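Local coordinates for putative thiosugar synthase (Amycolatopsis orientalis, PDB 4N6F), which probably catalyses 2-thiosugar formation from a covalently held hexose phosphate, with sulphur supplied by a sulphur-carrier protein, at residues Leu140-Pro145 against Ala160-Ala165; Gly124-Ala129 against Ala150-Glu155; Pro120-Thr125 against Leu144-Thr149; Gly82-Ala87 against Glu107-Asp112; Arg172-Pro177 against Val191-Gly196. One frame throughout, in Å; residues are numbered along the deposited sequence.

Interaction 1: residues Leu140-Pro145 against Ala160-Ala165; sequences LPFILP and ALRVMA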
# COMPACT_ATOMS: atom_id res chain seq x y z
N LEU A 140 18.91 7.37 16.73
CA LEU A 140 18.24 7.15 15.47
C LEU A 140 18.55 8.34 14.56
O LEU A 140 17.79 9.32 14.51
CB LEU A 140 16.73 6.99 15.68
CG LEU A 140 16.26 5.72 16.41
CD1 LEU A 140 16.29 5.88 17.92
CD2 LEU A 140 14.84 5.36 15.99
N PRO A 141 19.69 8.27 13.84
CA PRO A 141 20.09 9.32 12.92
C PRO A 141 19.39 9.26 11.57
O PRO A 141 18.92 8.20 11.15
CB PRO A 141 21.60 9.10 12.76
CG PRO A 141 21.84 7.68 13.13
CD PRO A 141 20.72 7.22 13.99
N PHE A 142 19.32 10.41 10.91
CA PHE A 142 18.69 10.58 9.60
C PHE A 142 19.81 10.82 8.59
O PHE A 142 20.67 11.69 8.82
CB PHE A 142 17.75 11.78 9.67
CG PHE A 142 16.80 11.92 8.50
CD1 PHE A 142 16.38 10.84 7.75
CD2 PHE A 142 16.27 13.17 8.20
CE1 PHE A 142 15.49 11.00 6.70
CE2 PHE A 142 15.38 13.34 7.15
CZ PHE A 142 14.98 12.25 6.40
N ILE A 143 19.83 10.03 7.52
CA ILE A 143 20.83 10.17 6.47
C ILE A 143 20.23 10.06 5.07
O ILE A 143 19.15 9.48 4.87
CB ILE A 143 21.96 9.11 6.58
CG1 ILE A 143 21.42 7.68 6.43
CG2 ILE A 143 22.69 9.25 7.91
CD1 ILE A 143 22.48 6.65 6.09
N LEU A 144 20.93 10.67 4.11
CA LEU A 144 20.77 10.35 2.70
C LEU A 144 21.28 8.95 2.48
O LEU A 144 22.31 8.56 3.07
CB LEU A 144 21.56 11.32 1.81
CG LEU A 144 21.24 12.81 1.93
CD1 LEU A 144 22.12 13.62 0.99
CD2 LEU A 144 19.77 13.07 1.63
N PRO A 145 20.59 8.17 1.63
CA PRO A 145 20.98 6.78 1.43
C PRO A 145 22.40 6.69 0.90
O PRO A 145 22.66 6.96 -0.27
CB PRO A 145 19.96 6.25 0.41
CG PRO A 145 19.36 7.46 -0.22
CD PRO A 145 19.42 8.54 0.82
N ALA A 160 18.89 2.39 15.18
CA ALA A 160 18.15 2.28 13.93
C ALA A 160 18.57 3.44 13.05
O ALA A 160 19.13 4.43 13.53
CB ALA A 160 16.66 2.33 14.19
N LEU A 161 18.31 3.31 11.75
CA LEU A 161 18.69 4.30 10.75
C LEU A 161 17.46 4.85 10.09
O LEU A 161 16.66 4.09 9.56
CB LEU A 161 19.52 3.65 9.64
CG LEU A 161 20.98 4.00 9.51
CD1 LEU A 161 21.50 3.40 8.21
CD2 LEU A 161 21.18 5.51 9.52
N ARG A 162 17.31 6.16 10.10
CA ARG A 162 16.28 6.80 9.30
C ARG A 162 16.95 7.20 7.98
O ARG A 162 18.03 7.81 7.98
CB ARG A 162 15.69 8.00 10.03
CG ARG A 162 14.99 7.63 11.34
CD ARG A 162 15.12 8.71 12.41
NE ARG A 162 14.66 10.00 11.90
CZ ARG A 162 15.25 11.18 12.12
NH1 ARG A 162 14.74 12.27 11.55
NH2 ARG A 162 16.34 11.29 12.86
N VAL A 163 16.32 6.83 6.87
CA VAL A 163 16.90 7.00 5.54
C VAL A 163 15.94 7.81 4.66
O VAL A 163 14.75 7.52 4.60
CB VAL A 163 17.20 5.62 4.91
CG1 VAL A 163 17.68 5.76 3.47
CG2 VAL A 163 18.25 4.88 5.73
N MET A 164 16.46 8.83 3.98
CA MET A 164 15.62 9.77 3.25
C MET A 164 15.10 9.15 1.97
O MET A 164 15.87 8.65 1.17
CB MET A 164 16.38 11.06 2.93
CG MET A 164 15.61 12.02 2.02
SD MET A 164 16.28 13.70 2.00
CE MET A 164 15.21 14.50 3.18
N ALA A 165 13.78 9.18 1.81
CA ALA A 165 13.12 8.68 0.62
C ALA A 165 13.11 9.74 -0.49
O ALA A 165 13.40 9.44 -1.64
CB ALA A 165 11.69 8.26 0.95

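Interaction 2: residues Gly124-Ala129 against Ala150-Glu155; sequences GTVEAA and ARALEE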
# COMPACT_ATOMS: atom_id res chain seq x y z
N GLY A 124 28.53 15.27 9.04
CA GLY A 124 28.22 15.89 10.33
C GLY A 124 27.37 15.00 11.23
O GLY A 124 27.56 14.98 12.45
N THR A 125 26.44 14.26 10.63
CA THR A 125 25.59 13.32 11.38
C THR A 125 26.44 12.20 12.00
O THR A 125 26.24 11.83 13.15
CB THR A 125 24.50 12.71 10.47
OG1 THR A 125 23.64 13.76 10.03
CG2 THR A 125 23.68 11.64 11.19
N VAL A 126 27.37 11.68 11.21
CA VAL A 126 28.29 10.64 11.67
C VAL A 126 29.16 11.13 12.83
O VAL A 126 29.33 10.43 13.83
CB VAL A 126 29.21 10.16 10.54
CG1 VAL A 126 30.35 9.29 11.08
CG2 VAL A 126 28.42 9.37 9.51
N GLU A 127 29.74 12.33 12.68
CA GLU A 127 30.54 12.93 13.75
C GLU A 127 29.73 13.09 15.03
O GLU A 127 30.16 12.71 16.11
CB GLU A 127 31.09 14.30 13.33
CG GLU A 127 32.15 14.27 12.25
CD GLU A 127 32.39 15.65 11.64
OE1 GLU A 127 32.27 16.67 12.38
OE2 GLU A 127 32.69 15.72 10.43
N ALA A 128 28.53 13.67 14.90
CA ALA A 128 27.64 13.84 16.05
C ALA A 128 27.28 12.49 16.68
O ALA A 128 27.28 12.34 17.90
CB ALA A 128 26.37 14.59 15.63
N ALA A 129 27.02 11.50 15.83
CA ALA A 129 26.64 10.17 16.33
C ALA A 129 27.73 9.56 17.19
O ALA A 129 27.47 9.11 18.30
CB ALA A 129 26.28 9.25 15.17
N ALA A 150 25.99 4.63 6.29
CA ALA A 150 25.15 3.69 7.03
C ALA A 150 26.01 2.71 7.82
O ALA A 150 25.73 2.42 8.99
CB ALA A 150 24.23 2.96 6.08
N ARG A 151 27.07 2.21 7.19
CA ARG A 151 27.99 1.30 7.85
C ARG A 151 28.75 1.92 9.03
O ARG A 151 28.95 1.27 10.06
CB ARG A 151 28.99 0.71 6.85
CG ARG A 151 28.34 -0.22 5.85
CD ARG A 151 29.38 -0.83 4.92
NE ARG A 151 28.82 -1.91 4.10
CZ ARG A 151 29.39 -2.39 2.99
NH1 ARG A 151 30.54 -1.89 2.54
NH2 ARG A 151 28.79 -3.36 2.32
N ALA A 152 29.19 3.16 8.87
CA ALA A 152 29.84 3.85 9.98
C ALA A 152 28.84 4.00 11.14
O ALA A 152 29.21 3.88 12.31
CB ALA A 152 30.35 5.21 9.53
N LEU A 153 27.58 4.27 10.82
CA LEU A 153 26.56 4.45 11.86
C LEU A 153 26.22 3.14 12.56
O LEU A 153 26.03 3.12 13.78
CB LEU A 153 25.31 5.15 11.31
CG LEU A 153 25.56 6.62 10.98
CD1 LEU A 153 24.38 7.22 10.24
CD2 LEU A 153 25.90 7.45 12.22
N GLU A 154 26.18 2.04 11.82
CA GLU A 154 26.01 0.74 12.45
C GLU A 154 27.20 0.41 13.34
O GLU A 154 27.04 -0.05 14.45
CB GLU A 154 25.79 -0.37 11.41
CG GLU A 154 25.77 -1.77 12.04
CD GLU A 154 25.30 -2.88 11.11
OE1 GLU A 154 25.20 -2.66 9.88
OE2 GLU A 154 25.03 -3.98 11.62
N GLU A 155 28.41 0.65 12.85
CA GLU A 155 29.60 0.38 13.65
C GLU A 155 29.63 1.18 14.95
O GLU A 155 29.99 0.65 16.00
CB GLU A 155 30.87 0.65 12.84
CG GLU A 155 32.15 0.22 13.54
CD GLU A 155 33.40 0.45 12.71
OE1 GLU A 155 33.69 1.62 12.38
OE2 GLU A 155 34.08 -0.54 12.38

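Interaction 3: residues Pro120-Thr125 against Leu144-Thr149; sequences PDNAGT and LPDLAT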
# COMPACT_ATOMS: atom_id res chain seq x y z
N PRO A 120 19.74 15.96 5.24
CA PRO A 120 20.71 15.50 6.22
C PRO A 120 22.15 15.71 5.74
O PRO A 120 22.44 15.45 4.58
CB PRO A 120 20.42 14.00 6.36
CG PRO A 120 19.04 13.82 5.85
CD PRO A 120 18.77 14.92 4.87
N ASP A 121 23.00 16.19 6.64
CA ASP A 121 24.44 16.31 6.43
C ASP A 121 25.09 15.02 6.94
O ASP A 121 25.32 14.87 8.15
CB ASP A 121 24.96 17.55 7.18
CG ASP A 121 26.48 17.66 7.21
OD1 ASP A 121 27.18 16.88 6.52
OD2 ASP A 121 26.98 18.54 7.94
N ASN A 122 25.38 14.10 6.02
CA ASN A 122 25.87 12.77 6.39
C ASN A 122 27.11 12.77 7.26
O ASN A 122 27.13 12.12 8.31
CB ASN A 122 26.11 11.91 5.13
CG ASN A 122 24.82 11.28 4.59
OD1 ASN A 122 24.87 10.35 3.79
ND2 ASN A 122 23.67 11.77 5.02
N ALA A 123 28.14 13.51 6.85
CA ALA A 123 29.41 13.54 7.57
C ALA A 123 29.25 14.16 8.96
O ALA A 123 29.78 13.64 9.93
CB ALA A 123 30.47 14.29 6.77
N GLY A 124 28.53 15.27 9.04
CA GLY A 124 28.22 15.89 10.33
C GLY A 124 27.37 15.00 11.23
O GLY A 124 27.56 14.98 12.45
N THR A 125 26.44 14.26 10.63
CA THR A 125 25.59 13.32 11.38
C THR A 125 26.44 12.20 12.00
O THR A 125 26.24 11.83 13.15
CB THR A 125 24.50 12.71 10.47
OG1 THR A 125 23.64 13.76 10.03
CG2 THR A 125 23.68 11.64 11.19
N LEU A 144 20.93 10.67 4.11
CA LEU A 144 20.77 10.35 2.70
C LEU A 144 21.28 8.95 2.48
O LEU A 144 22.31 8.56 3.07
CB LEU A 144 21.56 11.32 1.81
CG LEU A 144 21.24 12.81 1.93
CD1 LEU A 144 22.12 13.62 0.99
CD2 LEU A 144 19.77 13.07 1.63
N PRO A 145 20.59 8.17 1.63
CA PRO A 145 20.98 6.78 1.43
C PRO A 145 22.40 6.69 0.90
O PRO A 145 22.66 6.96 -0.27
CB PRO A 145 19.96 6.25 0.41
CG PRO A 145 19.36 7.46 -0.22
CD PRO A 145 19.42 8.54 0.82
N ASP A 146 23.33 6.37 1.79
CA ASP A 146 24.72 6.19 1.44
C ASP A 146 25.27 5.07 2.30
O ASP A 146 25.20 5.12 3.53
CB ASP A 146 25.53 7.47 1.66
CG ASP A 146 27.00 7.27 1.35
OD1 ASP A 146 27.32 7.13 0.16
OD2 ASP A 146 27.83 7.24 2.29
N LEU A 147 25.83 4.08 1.63
CA LEU A 147 26.25 2.83 2.23
C LEU A 147 27.38 3.02 3.23
O LEU A 147 27.31 2.49 4.34
CB LEU A 147 26.65 1.89 1.09
CG LEU A 147 26.88 0.39 1.31
CD1 LEU A 147 28.35 0.16 1.57
CD2 LEU A 147 26.01 -0.21 2.41
N ALA A 148 28.39 3.79 2.86
CA ALA A 148 29.51 4.03 3.77
C ALA A 148 29.04 4.74 5.04
O ALA A 148 29.46 4.39 6.15
CB ALA A 148 30.61 4.83 3.08
N THR A 149 28.18 5.73 4.89
CA THR A 149 27.60 6.43 6.03
C THR A 149 26.83 5.45 6.92
O THR A 149 27.00 5.43 8.14
CB THR A 149 26.65 7.56 5.58
OG1 THR A 149 27.34 8.43 4.67
CG2 THR A 149 26.14 8.36 6.77

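Interaction 4: residues Gly82-Ala87 against Glu107-Asp112; sequences GTTSFA and EILKLD. With F6R (fructose -6-phosphate), chain F.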
# COMPACT_ATOMS: atom_id res chain seq x y z
N GLY A 82 13.67 11.97 22.45
CA GLY A 82 13.99 13.36 22.17
C GLY A 82 14.34 13.57 20.72
O GLY A 82 14.44 12.62 19.94
N THR A 83 14.55 14.83 20.38
CA THR A 83 14.89 15.20 19.02
C THR A 83 15.88 16.37 18.99
O THR A 83 15.92 17.19 19.92
CB THR A 83 13.63 15.55 18.21
OG1 THR A 83 14.02 16.00 16.91
CG2 THR A 83 12.82 16.65 18.89
N THR A 84 16.69 16.43 17.93
CA THR A 84 17.57 17.57 17.66
C THR A 84 17.16 18.31 16.38
O THR A 84 17.93 19.13 15.86
CB THR A 84 19.03 17.13 17.49
OG1 THR A 84 19.16 16.37 16.28
CG2 THR A 84 19.52 16.31 18.67
N SER A 85 15.96 18.03 15.86
CA SER A 85 15.55 18.59 14.56
C SER A 85 15.37 20.12 14.55
O SER A 85 15.33 20.73 13.48
CB SER A 85 14.28 17.91 14.04
OG SER A 85 13.15 18.24 14.82
N PHE A 86 15.24 20.74 15.72
CA PHE A 86 15.14 22.20 15.81
C PHE A 86 16.50 22.87 15.75
O PHE A 86 16.60 24.04 15.39
CB PHE A 86 14.38 22.61 17.06
CG PHE A 86 12.90 22.39 16.95
CD1 PHE A 86 12.11 23.29 16.26
CD2 PHE A 86 12.31 21.26 17.50
CE1 PHE A 86 10.74 23.08 16.13
CE2 PHE A 86 10.95 21.04 17.37
CZ PHE A 86 10.16 21.96 16.69
N ALA A 87 17.55 22.13 16.10
CA ALA A 87 18.92 22.64 16.01
C ALA A 87 19.38 22.69 14.55
O ALA A 87 19.06 21.80 13.77
CB ALA A 87 19.85 21.76 16.83
N GLU A 107 17.35 9.08 27.13
CA GLU A 107 18.59 8.68 26.47
C GLU A 107 18.40 8.24 25.01
O GLU A 107 19.37 7.99 24.31
CB GLU A 107 19.29 7.57 27.28
CG GLU A 107 20.19 8.12 28.39
CD GLU A 107 20.52 7.10 29.48
OE1 GLU A 107 19.60 6.43 29.99
OE2 GLU A 107 21.72 6.99 29.84
N ILE A 108 17.16 8.14 24.54
CA ILE A 108 16.90 7.79 23.15
C ILE A 108 16.62 9.05 22.35
O ILE A 108 15.76 9.86 22.73
CB ILE A 108 15.71 6.83 23.01
CG1 ILE A 108 15.90 5.60 23.89
CG2 ILE A 108 15.52 6.42 21.55
CD1 ILE A 108 14.63 4.82 24.08
N LEU A 109 17.30 9.18 21.21
CA LEU A 109 17.37 10.43 20.49
C LEU A 109 17.15 10.31 18.99
O LEU A 109 17.84 9.54 18.29
CB LEU A 109 18.74 11.07 20.72
CG LEU A 109 18.93 12.47 20.13
CD1 LEU A 109 18.16 13.50 20.96
CD2 LEU A 109 20.41 12.83 20.07
N LYS A 110 16.19 11.09 18.50
CA LYS A 110 16.00 11.31 17.07
C LYS A 110 17.02 12.34 16.69
O LYS A 110 16.89 13.51 17.02
CB LYS A 110 14.54 11.73 16.82
CG LYS A 110 14.22 12.16 15.41
CD LYS A 110 12.74 12.51 15.28
CE LYS A 110 12.34 12.93 13.87
NZ LYS A 110 12.73 14.33 13.65
N LEU A 111 18.09 11.90 16.03
CA LEU A 111 19.23 12.75 15.75
C LEU A 111 19.14 13.29 14.35
O LEU A 111 19.12 12.52 13.37
CB LEU A 111 20.53 11.98 15.93
CG LEU A 111 21.83 12.70 15.57
CD1 LEU A 111 22.05 13.92 16.45
CD2 LEU A 111 22.99 11.74 15.67
N ASP A 112 19.08 14.62 14.25
CA ASP A 112 19.00 15.32 12.98
C ASP A 112 20.08 16.41 12.95
O ASP A 112 20.17 17.24 13.86
CB ASP A 112 17.62 15.96 12.82
CG ASP A 112 16.55 14.94 12.47
OD1 ASP A 112 16.63 14.35 11.38
OD2 ASP A 112 15.60 14.74 13.26
C1 F6R F . 12.68 14.77 12.23
C2 F6R F . 11.29 15.19 11.83
C3 F6R F . 11.00 15.86 10.51
C4 F6R F . 11.02 14.78 9.42
C5 F6R F . 10.35 15.27 8.13
C6 F6R F . 9.88 14.11 7.28
O2 F6R F . 10.34 14.94 12.57
O3 F6R F . 11.90 16.92 10.16
O4 F6R F . 12.38 14.42 9.13
O5 F6R F . 9.22 16.10 8.41
O6 F6R F . 9.42 14.62 6.04
P F6R F . 7.87 14.82 5.69
O1P F6R F . 7.51 16.06 6.45
O2P F6R F . 7.15 13.59 6.16
O3P F6R F . 7.93 14.92 4.19

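Interaction 5: residues Arg172-Pro177 against Val191-Gly196; sequences RGIANP and VVVEGG. With F6R (fructose -6-phosphate), chain F.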
# COMPACT_ATOMS: atom_id res chain seq x y z
N ARG A 172 6.82 13.37 -2.65
CA ARG A 172 7.27 12.69 -3.87
C ARG A 172 7.48 11.19 -3.70
O ARG A 172 7.70 10.49 -4.69
CB ARG A 172 8.57 13.33 -4.39
CG ARG A 172 8.39 14.71 -5.02
CD ARG A 172 9.73 15.40 -5.28
NE ARG A 172 9.54 16.72 -5.90
CZ ARG A 172 10.00 17.11 -7.10
NH1 ARG A 172 10.71 16.30 -7.88
NH2 ARG A 172 9.75 18.33 -7.53
N GLY A 173 7.43 10.68 -2.47
CA GLY A 173 7.55 9.25 -2.23
C GLY A 173 9.00 8.80 -2.24
O GLY A 173 9.88 9.52 -1.80
N ILE A 174 9.24 7.61 -2.75
CA ILE A 174 10.57 7.01 -2.69
C ILE A 174 11.30 7.24 -4.01
O ILE A 174 10.98 6.63 -5.02
CB ILE A 174 10.49 5.52 -2.33
CG1 ILE A 174 9.67 5.35 -1.04
CG2 ILE A 174 11.89 4.94 -2.17
CD1 ILE A 174 9.65 3.94 -0.47
N ALA A 175 12.28 8.14 -3.99
CA ALA A 175 12.99 8.56 -5.19
C ALA A 175 13.84 7.44 -5.76
O ALA A 175 13.85 7.23 -6.97
CB ALA A 175 13.87 9.77 -4.90
N ASN A 176 14.56 6.72 -4.90
CA ASN A 176 15.45 5.65 -5.36
C ASN A 176 15.29 4.37 -4.53
O ASN A 176 16.09 4.10 -3.62
CB ASN A 176 16.90 6.12 -5.38
CG ASN A 176 17.82 5.17 -6.15
OD1 ASN A 176 17.45 4.03 -6.44
ND2 ASN A 176 18.99 5.65 -6.50
N PRO A 177 14.24 3.58 -4.83
CA PRO A 177 13.95 2.37 -4.06
C PRO A 177 15.08 1.34 -4.07
O PRO A 177 15.36 0.73 -3.03
CB PRO A 177 12.67 1.81 -4.73
CG PRO A 177 12.39 2.66 -5.93
CD PRO A 177 13.15 3.94 -5.75
N VAL A 191 15.88 -0.15 9.56
CA VAL A 191 15.79 1.05 8.74
C VAL A 191 14.35 1.60 8.77
O VAL A 191 13.38 0.86 8.58
CB VAL A 191 16.25 0.78 7.29
CG1 VAL A 191 15.90 1.93 6.36
CG2 VAL A 191 17.74 0.53 7.25
N VAL A 192 14.26 2.90 9.05
CA VAL A 192 13.01 3.66 9.01
C VAL A 192 13.08 4.55 7.77
O VAL A 192 14.02 5.36 7.63
CB VAL A 192 12.84 4.56 10.27
CG1 VAL A 192 11.58 5.40 10.19
CG2 VAL A 192 12.83 3.73 11.55
N VAL A 193 12.12 4.41 6.87
CA VAL A 193 12.05 5.28 5.69
C VAL A 193 11.35 6.59 6.07
O VAL A 193 10.32 6.58 6.76
CB VAL A 193 11.37 4.58 4.50
CG1 VAL A 193 11.14 5.54 3.34
CG2 VAL A 193 12.23 3.42 4.02
N GLU A 194 11.91 7.71 5.63
CA GLU A 194 11.47 9.02 6.09
C GLU A 194 11.81 10.11 5.07
O GLU A 194 12.84 10.06 4.41
CB GLU A 194 12.13 9.33 7.44
CG GLU A 194 11.82 10.69 8.05
CD GLU A 194 12.43 10.86 9.43
OE1 GLU A 194 12.54 12.02 9.90
OE2 GLU A 194 12.83 9.84 10.05
N GLY A 195 10.92 11.10 4.97
CA GLY A 195 11.14 12.25 4.11
C GLY A 195 10.41 12.13 2.79
O GLY A 195 10.70 11.25 1.98
N GLY A 196 9.46 13.03 2.57
CA GLY A 196 8.77 13.10 1.29
C GLY A 196 7.66 12.07 1.11
O GLY A 196 7.12 11.95 0.02
C1 F6R F . 12.68 14.77 12.23
C2 F6R F . 11.29 15.19 11.83
C3 F6R F . 11.00 15.86 10.51
C4 F6R F . 11.02 14.78 9.42
C5 F6R F . 10.35 15.27 8.13
C6 F6R F . 9.88 14.11 7.28
O2 F6R F . 10.34 14.94 12.57
O3 F6R F . 11.90 16.92 10.16
O4 F6R F . 12.38 14.42 9.13
O5 F6R F . 9.22 16.10 8.41
O6 F6R F . 9.42 14.62 6.04
P F6R F . 7.87 14.82 5.69
O1P F6R F . 7.51 16.06 6.45
O2P F6R F . 7.15 13.59 6.16
O3P F6R F . 7.93 14.92 4.19

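Interaction 1: residues Leu140-Pro145 against Ala160-Ala165
Phe142 and Arg162 are bridge partners on neighbouring parallel strands of the barrel, 138-143 and 161-164, their side chains on the same face of the sheet. Three backbone bonds join the strands. Arg162 N gives to Pro141 O (2.8 Å), Ile143 N to Arg162 O (2.9 Å) and Met164 N to Ile143 O (2.9 Å). Arg162 thus uses both its N and its O, as the bridging residue of a parallel pair does.

The side-chain polar bond belongs to Arg162. Its NH2 reaches back to Leu140 O at 3.0 Å, fairly straight at 161°, and the oxygen lies at the edge of the guanidinium, in its plane. The arginine chain bends twice on its way there. Glu194 pairs with its NE and Asp112 with its NH1.

Phe142 supplies the flat partner. Its CB, placed by the backbone, lies over one guanidinium face toward the rim, 3.5 Å from Arg162 NH2. With CG anti to the backbone N (chi1 -168°), the ring swings toward Met164 and turns its edge to Arg162 O. Ring and guanidinium planes are 23° apart.

Apolar contacts fill the rest. Phe142 CE1 meets Met164 CB at 3.9 Å, and Leu144 CD2 lies 3.6 Å from Met164 SD, those two chains running side by side. On the other face of the sheet Ile143 CG1 packs on Leu161 CD2 (3.8 Å), under helix 147-156.

Phe142 and Arg162 both touch the bound sugar phosphate. The carbonyl, the two carboxylates and the covering Phe142 together fix how the guanidinium is turned in the pocket.

Interaction 2: residues Gly124-Ala129 against Ala150-Glu155
No flat group carries this contact: where Leu153 meets Ala129 and Val126, only methyls and aliphatic carbons touch, so there is no ring or amide face to cover. Leu153 does most of the work. Its CG lies anti to the carbonyl carbon (chi1 -71°), and the CD2 branch extends toward the other helix. There Leu153 CD2 presses on Ala129 CB at 3.5 Å, tighter than usual van der Waals contact. The same methyl, Leu153 CD2, lies 4.0 Å from Val126 CA and 4.2 Å from Val126 CG2, the two side chains crossing at a slant. It thus settles against the ridge formed by residues 126 and 129, three apart and so nearly one turn of helix.

Val126 faces two ways. While CG2 meets the leucine, Val126 CG1 points to Ala152 CB at 4.4 Å, a looser touch nearer the outer surface. Helices 122-134 and 147-156 are successive members of the outer layer of a TIM barrel. Their short segments run almost parallel, 6° apart, with axes 10.1 Å from each other. The small residues Ala129 and Ala152 bring little bulk between them, and no hydrogen bond crosses.

The inner side of the pair rests on the barrel strands. The other branch of Leu153 packs on Ile143 and Leu161, and Thr125 on Pro141. Thr125 OG1 turns back to Asp121 O, at the N-cap of its helix.

Interaction 3: residues Pro120-Thr125 against Leu144-Thr149
Asp146 OD2 is gripped twice by Thr149, the residue that meets Asn122 across the contact. Thr149 OG1 bonds to Asp146 OD2 at 2.7 Å and Thr149 N at 3.0 Å. Both donors come from the anti side of the carboxylate oxygen and somewhat out of its plane. Asp146 CG is anti to the backbone N (chi1 177°), which brings the carboxylate to Thr149. Asp146 is the N-cap of helix 147-156, and the paired bonds hold the threonine hydroxyl in place.

Residues 120-125 start their helix in a similar way. Asp121 is the N-cap of helix 122-134. Its OD1 takes a weak bond from Gly124 N at 3.3 Å. Its backbone oxygen, Asp121 O, also accepts twice, from Thr125 N and from Thr125 OG1, each at 2.8 Å. The hydroxyl stands above the carbonyl plane.

Asn122 lies between the two helix starts. Its side chain crosses those of Leu144 and Thr149 at about right angles. Asn122 CB lies 3.9 Å from Thr149 CG2, while the amide end reaches the backbone of Leu144. On the barrel side Leu144 CD2 touches Pro120 CD at 3.9 Å, and Leu144 CG comes within 3.9 Å of Pro120 O.

The contact lies at the N-terminal ends of two neighbouring outer helices, where the loops that leave strands 108-111 and 138-143 turn into them. Behind it, Asn122 and Thr149 rest on Ile143, and Pro120 on Phe142 and on Met164 of strand 161-164.

Interaction 4: residues Gly82-Ala87 against Glu107-Asp112
Thr83 and Lys110 lie side by side and point the same way, into the barrel. The Lys110 chain is extended until its last torsion, where it bends (chi4 -79°) and turns NZ to the sugar. Lys110 NZ is covalently joined to F6R C1 at 1.5 Å. Asp112 OD2 comes within 3.1 Å of F6R C1 and 3.5 Å of Ser85 CB.

Thr84 points at strand 108-111, its methyl on the helix side of the sheet against Leu109. The two side chains cross at about a right angle, with Thr84 CG2 3.9 Å from Leu109 CD1. Held between the backbone N and the carbonyl carbon (chi1 68°), Thr84 OG1 accepts from Asp112 N at 2.7 Å, nearly straight at 167°. Replacing Thr84 by alanine would probably leave Asp112 N without this acceptor and open a gap beside Leu109.

Between the parallel strands Lys110 N bonds to Gly82 O at 2.7 Å. Thr83 OG1 accepts from Ser85 N, an ST turn, while Glu31 bonds to the hydroxyls of Thr83 and Ser85. Asp112 OD1 has Arg114 as a second partner. The site is consistent with the Schiff-base lysine of ThiG-family TIM barrels, although the modelled link is a single bond next to a C2 ketone.

Interaction 5: residues Arg172-Pro177 against Val191-Gly196
The sugar-phosphate pocket is closed at its phosphate end by the glycine loop after strand 191-194, and there Gly196 meets Gly173. Gly173 N gives a hydrogen bond to Gly196 O at 2.8 Å, with an N-H...O angle of 162°. The donor stands above the carbonyl plane. On its other side Gly196 N bonds to F6R O3P at 2.9 Å, so Gly196 holds loop 172-177 by its O and the phosphate by its N. Gly173, Gly195 and Gly196 all have positive phi. At Gly195 a side chain would be jammed against the carbonyl oxygen of Glu194, and Gly195 CA passes 3.5 Å from F6R O6.

As in many phosphate-binding TIM barrels, a backbone N-H just after a late strand, here Gly196 N, meets the phosphate. Thr218, Asn217, Arg114 and Ala169 also bond to the ligand.

Glu194 points into the barrel. Its CG is anti to the backbone N (chi1 178°) and the chain stays extended, which carries OE1 to the sugar. F6R O4 gives its hydrogen to Glu194 OE1 at 2.5 Å. The two carboxylate oxygens are thus split between the sugar and Arg162. With an alanine at Glu194, the sugar O4 would probably lose its acceptor and the Arg162 NE its carboxylate mate.

On the outward side Ile174 CD1 touches Val193 CG1 loosely, at 4.4 Å. Both side chains also rest on Ala206 of helix 200-208, and Gly173 O accepts from Ser166 OG.

How the interactions relate
The contacts follow the order of a TIM barrel. Interaction 4 closes first; interactions 3 and 2 then begin at helix 122-134 and interlock with interaction 1; interaction 5 comes last. Interactions 4, 1 and 5 reach the same parallel sheet. Interactions 2 and 3 share helices 122-134 and 147-156, with centres about 7 Å apart. They cover the outside of interaction 1, whose centre lies about 10 Å from that of interaction 2. Interactions 4 and 5 lie on opposite sides of the chain's centre, about 20 Å apart between centres, yet both touch the bound sugar phosphate. Interaction 1 lies between them. Asp112, Arg162 and Glu194 thus form a charged row from beside the covalent carbon to the sugar O4.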